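Local coordinates for DNA helicase uvsW (Enterobacteria phage T4, PDB 1RIF), which couples ATP hydrolysis to 3'-5' unwinding of duplex DNA and helps process Holliday junctions by branch migration during phage recombination and repair, at residues I3-H6 with H12-I15. The protein carries 1 engineered substitution. Residues are numbered along the deposited sequence; the frame is centred on the assembly and turned at random.
Sequences IKVH and HVRI
The carbonyl oxygen of Arg-14 receives two groups from the neighbouring strand: the amide of His-6, whose N lies 2.8 Å from Arg-14 O, and a weaker CA-H...O contact from Val-5, its CA 3.5 Å from the same oxygen. A return bond from Arg-14 N to His-6 O, 2.9 Å long and nearly straight at 167°, closes the ring of a hydrogen-bonded antiparallel pair. Beyond the backbone the same two residues meet through their side chains. The arginine chain starts extended, with CG opposite the backbone N, and then bends at chi3 (79°), which swings NH2 over the imidazole near its rim and sets a face of the guanidinium against His-6 CB. The two planes are almost parallel, 10° apart, and NH2 sits 3.3 Å above one face of the ring. Flat groups suit this partly exposed face because they can lie face against face and keep their rims for other partners: Arg-14 NE makes a salt bridge with Asp-16, which probably steadies the guanidinium. Trp-80 meets the His-6 ring edge-to-face, an aromatic contact.

On the other face of the two strands Ile-3, Val-5, Val-13 and Ile-15 are aliphatic and buried. Val-5 and Ile-15 form the non-hydrogen-bonded pair there, but the closer side-chain packing is diagonal. CG1 of Val-5 approaches CB of Val-13 at 3.8 Å, and Ile-3 lies alongside Ile-15, their CG2 methyls meeting at 3.8 Å. Beta-branched residues fit well, since they favour extended backbone and carry bulk close to it; Ile-85 touches both valines. Adjacent antiparallel strands 3-8 and 12-16, joined by a short turn, make a beta hairpin, the central pair of the four-stranded mixed sheet in the N-terminal UvsW domain, flanked by strands 59-61 and 79-81.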
loop_
_atom_site.group_PDB
_atom_site.type_symbol
_atom_site.label_atom_id
_atom_site.label_comp_id
_atom_site.label_asym_id
_atom_site.label_seq_id
_atom_site.Cartn_x
_atom_site.Cartn_y
_atom_site.Cartn_z
ATOM N N ILE A 3 -5.195 16.207 21.193
ATOM C CA ILE A 3 -5.438 15.190 20.184
ATOM C C ILE A 3 -4.863 13.849 20.605
ATOM O O ILE A 3 -3.700 13.760 20.988
ATOM C CB ILE A 3 -4.790 15.597 18.845
ATOM C CG1 ILE A 3 -5.392 16.913 18.350
ATOM C CG2 ILE A 3 -4.979 14.497 17.824
ATOM C CD1 ILE A 3 -4.721 17.461 17.125
ATOM N N LYS A 4 -5.689 12.810 20.541
ATOM C CA LYS A 4 -5.264 11.453 20.875
ATOM C C LYS A 4 -5.536 10.585 19.660
ATOM O O LYS A 4 -6.682 10.439 19.242
ATOM C CB LYS A 4 -6.037 10.904 22.084
ATOM C CG LYS A 4 -5.492 11.350 23.436
ATOM C CD LYS A 4 -6.187 10.624 24.577
ATOM C CE LYS A 4 -5.573 10.976 25.932
ATOM N NZ LYS A 4 -6.443 10.566 27.084
ATOM N N VAL A 5 -4.481 10.021 19.083
ATOM C CA VAL A 5 -4.630 9.175 17.907
ATOM C C VAL A 5 -4.510 7.698 18.288
ATOM O O VAL A 5 -3.450 7.224 18.701
ATOM C CB VAL A 5 -3.587 9.557 16.834
ATOM C CG1 VAL A 5 -3.789 8.729 15.586
ATOM C CG2 VAL A 5 -3.722 11.033 16.502
ATOM N N HIS A 6 -5.619 6.980 18.152
ATOM C CA HIS A 6 -5.669 5.570 18.501
ATOM C C HIS A 6 -5.562 4.635 17.317
ATOM O O HIS A 6 -5.981 4.951 16.205
ATOM C CB HIS A 6 -6.968 5.241 19.242
ATOM C CG HIS A 6 -7.147 5.993 20.521
ATOM N ND1 HIS A 6 -7.730 7.241 20.575
ATOM C CD2 HIS A 6 -6.796 5.685 21.791
ATOM C CE1 HIS A 6 -7.730 7.669 21.825
ATOM N NE2 HIS A 6 -7.167 6.743 22.583
ATOM N N HIS A 12 -6.805 2.454 8.764
ATOM C CA HIS A 12 -6.971 3.793 9.342
ATOM C C HIS A 12 -6.612 3.894 10.814
ATOM O O HIS A 12 -6.426 2.896 11.496
ATOM C CB HIS A 12 -8.432 4.258 9.239
ATOM C CG HIS A 12 -8.951 4.367 7.840
ATOM N ND1 HIS A 12 -9.309 3.268 7.089
ATOM C CD2 HIS A 12 -9.184 5.449 7.062
ATOM C CE1 HIS A 12 -9.742 3.669 5.907
ATOM N NE2 HIS A 12 -9.677 4.988 5.866
ATOM N N VAL A 13 -6.524 5.127 11.296
ATOM C CA VAL A 13 -6.280 5.394 12.708
ATOM C C VAL A 13 -7.492 6.228 13.109
ATOM O O VAL A 13 -8.126 6.840 12.250
ATOM C CB VAL A 13 -4.989 6.212 12.956
ATOM C CG1 VAL A 13 -3.770 5.336 12.720
ATOM C CG2 VAL A 13 -4.958 7.439 12.059
ATOM N N ARG A 14 -7.837 6.237 14.392
ATOM C CA ARG A 14 -8.982 7.014 14.846
ATOM C C ARG A 14 -8.502 8.215 15.622
ATOM O O ARG A 14 -7.605 8.102 16.452
ATOM C CB ARG A 14 -9.897 6.176 15.740
ATOM C CG ARG A 14 -11.161 6.916 16.130
ATOM C CD ARG A 14 -12.034 6.132 17.087
ATOM N NE ARG A 14 -11.555 6.195 18.466
ATOM C CZ ARG A 14 -10.922 5.205 19.086
ATOM N NH1 ARG A 14 -10.682 4.063 18.450
ATOM N NH2 ARG A 14 -10.544 5.352 20.351
ATOM N N ILE A 15 -9.103 9.367 15.363
ATOM C CA ILE A 15 -8.710 10.585 16.058
ATOM C C ILE A 15 -9.755 11.072 17.061
ATOM O O ILE A 15 -10.939 11.162 16.746
ATOM C CB ILE A 15 -8.425 11.718 15.066
ATOM C CG1 ILE A 15 -7.445 11.231 13.991
ATOM C CG2 ILE A 15 -7.860 12.925 15.816
ATOM C CD1 ILE A 15 -7.092 12.271 12.950
#